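Local coordinates for eukaryotic Translation Initiation 4E (Schistosoma mansoni, PDB 3HXI), which binds the 5' cap of mRNA as a eukaryotic translation initiation factor 4E, probably recruiting capped messages for translation, at residues A[19-24]-A[31-36]. Numbering follows the deposited sequence.
Sequences YLFQFR and ECLEKV. With GTG (7-methyl-guanosine-5'-triphosphate-5'-guanosine), chain C.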
loop_
_atom_site.group_PDB
_atom_site.type_symbol
_atom_site.label_atom_id
_atom_site.label_comp_id
_atom_site.label_asym_id
_atom_site.label_seq_id
_atom_site.Cartn_x
_atom_site.Cartn_y
_atom_site.Cartn_z
ATOM N N TYR A 19 0.109 9.317 4.650
ATOM C CA TYR A 19 -1.098 10.096 4.855
ATOM C C TYR A 19 -2.069 9.375 5.752
ATOM O O TYR A 19 -2.114 8.141 5.771
ATOM C CB TYR A 19 -1.823 10.326 3.516
ATOM C CG TYR A 19 -1.013 10.952 2.416
ATOM C CD1 TYR A 19 -1.191 12.288 2.085
ATOM C CD2 TYR A 19 -0.089 10.196 1.671
ATOM C CE1 TYR A 19 -0.461 12.883 1.056
ATOM C CE2 TYR A 19 0.646 10.778 0.644
ATOM C CZ TYR A 19 0.460 12.121 0.348
ATOM O OH TYR A 19 1.181 12.711 -0.664
ATOM N N LEU A 20 -2.855 10.166 6.485
ATOM C CA LEU A 20 -4.014 9.676 7.228
ATOM C C LEU A 20 -5.278 10.169 6.584
ATOM O O LEU A 20 -5.413 11.360 6.300
ATOM C CB LEU A 20 -3.984 10.200 8.676
ATOM C CG LEU A 20 -2.626 10.173 9.381
ATOM C CD1 LEU A 20 -2.751 10.760 10.791
ATOM C CD2 LEU A 20 -2.028 8.751 9.437
ATOM N N PHE A 21 -6.211 9.251 6.357
ATOM C CA PHE A 21 -7.558 9.610 5.932
ATOM C C PHE A 21 -8.471 9.659 7.157
ATOM O O PHE A 21 -8.687 8.651 7.807
ATOM C CB PHE A 21 -8.112 8.592 4.910
ATOM C CG PHE A 21 -9.530 8.877 4.512
ATOM C CD1 PHE A 21 -9.800 9.661 3.399
ATOM C CD2 PHE A 21 -10.589 8.414 5.283
ATOM C CE1 PHE A 21 -11.108 9.963 3.047
ATOM C CE2 PHE A 21 -11.901 8.702 4.931
ATOM C CZ PHE A 21 -12.159 9.502 3.821
ATOM N N GLN A 22 -9.011 10.828 7.472
ATOM C CA GLN A 22 -9.937 10.925 8.602
ATOM C C GLN A 22 -11.201 11.622 8.189
ATOM O O GLN A 22 -11.161 12.805 7.842
ATOM C CB GLN A 22 -9.288 11.697 9.745
ATOM C CG GLN A 22 -8.054 11.035 10.353
ATOM C CD GLN A 22 -7.290 11.994 11.242
ATOM O OE1 GLN A 22 -6.722 12.967 10.764
ATOM N NE2 GLN A 22 -7.272 11.718 12.538
ATOM N N PHE A 23 -12.323 10.903 8.212
ATOM C CA PHE A 23 -13.580 11.485 7.749
ATOM C C PHE A 23 -14.110 12.497 8.757
ATOM O O PHE A 23 -14.206 12.208 9.946
ATOM C CB PHE A 23 -14.668 10.441 7.482
ATOM C CG PHE A 23 -16.062 11.031 7.428
ATOM C CD1 PHE A 23 -16.498 11.721 6.293
ATOM C CD2 PHE A 23 -16.923 10.920 8.514
ATOM C CE1 PHE A 23 -17.769 12.290 6.238
ATOM C CE2 PHE A 23 -18.201 11.481 8.470
ATOM C CZ PHE A 23 -18.622 12.168 7.322
ATOM N N ARG A 24 -14.434 13.682 8.256
ATOM C CA ARG A 24 -15.274 14.618 8.982
ATOM C C ARG A 24 -16.386 15.083 8.055
ATOM O O ARG A 24 -16.198 15.174 6.826
ATOM C CB ARG A 24 -14.467 15.801 9.534
ATOM C CG ARG A 24 -13.527 15.429 10.693
ATOM C CD ARG A 24 -12.131 15.049 10.186
ATOM N NE ARG A 24 -11.362 16.236 9.814
ATOM C CZ ARG A 24 -10.335 16.254 8.962
ATOM N NH1 ARG A 24 -9.724 17.403 8.716
ATOM N NH2 ARG A 24 -9.906 15.137 8.360
ATOM N N GLU A 31 -10.191 16.060 0.844
ATOM C CA GLU A 31 -9.941 16.989 1.948
ATOM C C GLU A 31 -9.806 16.261 3.288
ATOM O O GLU A 31 -9.371 16.848 4.280
ATOM C CB GLU A 31 -11.070 18.018 2.033
ATOM C CG GLU A 31 -11.159 18.897 0.799
ATOM C CD GLU A 31 -12.255 19.932 0.868
ATOM O OE1 GLU A 31 -13.381 19.618 1.317
ATOM O OE2 GLU A 31 -11.986 21.072 0.431
ATOM N N CYS A 32 -10.189 14.987 3.312
ATOM C CA CYS A 32 -10.069 14.178 4.522
ATOM C C CYS A 32 -8.684 13.555 4.650
ATOM O O CYS A 32 -8.364 12.982 5.696
ATOM C CB CYS A 32 -11.125 13.070 4.565
ATOM S SG CYS A 32 -12.854 13.625 4.682
ATOM N N LEU A 33 -7.886 13.686 3.592
ATOM C CA LEU A 33 -6.509 13.196 3.552
ATOM C C LEU A 33 -5.557 14.239 4.096
ATOM O O LEU A 33 -5.686 15.437 3.785
ATOM C CB LEU A 33 -6.096 12.882 2.121
ATOM C CG LEU A 33 -6.720 11.651 1.488
ATOM C CD1 LEU A 33 -6.536 11.706 -0.027
ATOM C CD2 LEU A 33 -6.133 10.364 2.072
ATOM N N GLU A 34 -4.586 13.809 4.890
ATOM C CA GLU A 34 -3.541 14.764 5.293
ATOM C C GLU A 34 -2.188 14.105 5.340
ATOM O O GLU A 34 -2.074 12.983 5.806
ATOM C CB GLU A 34 -3.870 15.458 6.622
ATOM C CG GLU A 34 -3.742 14.599 7.864
ATOM C CD GLU A 34 -4.433 15.198 9.089
ATOM O OE1 GLU A 34 -5.344 16.050 8.951
ATOM O OE2 GLU A 34 -4.064 14.794 10.203
ATOM N N LYS A 35 -1.182 14.816 4.839
ATOM C CA LYS A 35 0.170 14.287 4.743
ATOM C C LYS A 35 0.869 14.469 6.074
ATOM O O LYS A 35 1.110 15.601 6.501
ATOM C CB LYS A 35 0.964 15.019 3.652
ATOM C CG LYS A 35 2.249 14.254 3.206
ATOM C CD LYS A 35 3.152 15.095 2.271
ATOM C CE LYS A 35 2.502 15.397 0.927
ATOM N NZ LYS A 35 3.344 16.351 0.138
ATOM N N VAL A 36 1.214 13.368 6.723
ATOM C CA VAL A 36 1.845 13.444 8.051
ATOM C C VAL A 36 3.356 13.204 8.034
ATOM O O VAL A 36 4.023 13.439 9.038
ATOM C CB VAL A 36 1.142 12.523 9.078
ATOM C CG1 VAL A 36 -0.296 12.985 9.313
ATOM C CG2 VAL A 36 1.192 11.046 8.637
HETATM P PA GTG C . -13.530 3.194 0.284
HETATM O O1A GTG C . -13.262 3.837 1.618
HETATM O O2A GTG C . -12.427 2.548 -0.526
HETATM O O3A GTG C . -14.740 2.140 0.342
HETATM P PB GTG C . -15.467 1.496 1.602
HETATM O O1B GTG C . -14.475 0.856 2.542
HETATM O O2B GTG C . -16.600 0.656 1.021
HETATM O O3B GTG C . -16.145 2.801 2.250
HETATM N N9A GTG C . -12.977 7.517 -2.834
HETATM C C8A GTG C . -12.124 6.537 -2.519
HETATM N N7A GTG C . -10.959 6.750 -3.172
HETATM C C7X GTG C . -9.777 5.860 -3.056
HETATM C C5A GTG C . -11.103 7.866 -3.891
HETATM C C6A GTG C . -10.220 8.537 -4.745
HETATM O O6A GTG C . -9.053 8.140 -4.971
HETATM N N1A GTG C . -10.669 9.658 -5.363
HETATM C C2A GTG C . -11.939 10.116 -5.124
HETATM N N2A GTG C . -12.406 11.228 -5.719
HETATM N N3A GTG C . -12.784 9.465 -4.294
HETATM C C4A GTG C . -12.369 8.348 -3.671
HETATM O O5D GTG C . -14.124 4.336 -0.639
HETATM C C5D GTG C . -15.295 5.027 -0.214
HETATM C C4D GTG C . -15.592 6.146 -1.188
HETATM O O4D GTG C . -14.559 7.116 -1.089
HETATM C C3D GTG C . -15.602 5.714 -2.640
HETATM O O3D GTG C . -16.854 5.133 -3.001
HETATM C C2D GTG C . -15.330 7.022 -3.343
HETATM O O2D GTG C . -16.542 7.786 -3.437
HETATM C C1D GTG C . -14.374 7.709 -2.374
HETATM P PG GTG C . -16.887 2.908 3.671
HETATM O O1G GTG C . -16.511 1.814 4.619
HETATM O O2G GTG C . -18.354 3.206 3.414
HETATM O O5E GTG C . -16.227 4.276 4.196
HETATM C C5E GTG C . -14.870 4.296 4.635
HETATM C C4E GTG C . -14.523 5.671 5.168
HETATM O O4E GTG C . -14.622 6.617 4.100
HETATM C C3E GTG C . -15.486 6.154 6.237
HETATM O O3E GTG C . -14.755 7.061 7.079
HETATM C C2E GTG C . -16.529 6.956 5.473
HETATM O O2E GTG C . -17.173 7.954 6.282
HETATM C C1E GTG C . -15.651 7.581 4.398
HETATM N N9B GTG C . -16.288 7.920 3.110
HETATM C C8B GTG C . -16.867 6.797 2.410
HETATM N N7B GTG C . -17.347 7.447 1.195
HETATM C C5B GTG C . -17.007 8.770 1.250
HETATM C C6B GTG C . -17.208 9.904 0.332
HETATM O O6B GTG C . -17.807 9.683 -0.755
HETATM N N1B GTG C . -16.751 11.130 0.717
HETATM C C2B GTG C . -16.102 11.325 1.916
HETATM N N2B GTG C . -15.645 12.549 2.279
HETATM N N3B GTG C . -15.883 10.321 2.801
HETATM C C4B GTG C . -16.297 9.073 2.505
#
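Cys32 lays its CB over one face of the Phe21 ring, 3.9 Å from the centroid, a CH-pi contact at the loop end of the hairpin of strands 11-21 and 33-41, the latter outermost in the sheet. SG sits obliquely to that ring and lies 3.8 Å from N2B of the second, unmethylated guanine of m7GpppG. Chi1 of 176° carries the Phe21 ring out to this spot, with Leu33 CD2 at its edge and CE2 3.5 Å from O4E of the second ribose. Trp29, in the connecting loop, also meets this ring. Beside it, Phe23 turns a face to the same ribose, O2E above the ring.

Backbone hydrogen bonds hold the segments in register. Leu20 and Glu34 form an antiparallel hydrogen-bonded pair (Leu20 N to Glu34 O 3.0 Å); beyond the paired residues, Gln22 N gives Cys32 O a nearly straight bond (2.9 Å, 171°). Arg24, bent at chi2 and chi3, curls back so that NH2 hydrogen-bonds Gln22 O at 2.7 Å. In the non-hydrogen-bonded pair Tyr19-Lys35, Lys35 CG stands 4.1 Å from the Tyr19 ring centroid, a CH-pi contact; Leu20 CD1 packs on Val36 CG1 (3.6 Å) on the other side of the sheet.

Phe21, Phe23 and Cys32 thus offer the second nucleoside carbon and sulfur, consistent with van der Waals contact that probably depends little on hydrogen bonds from these side chains.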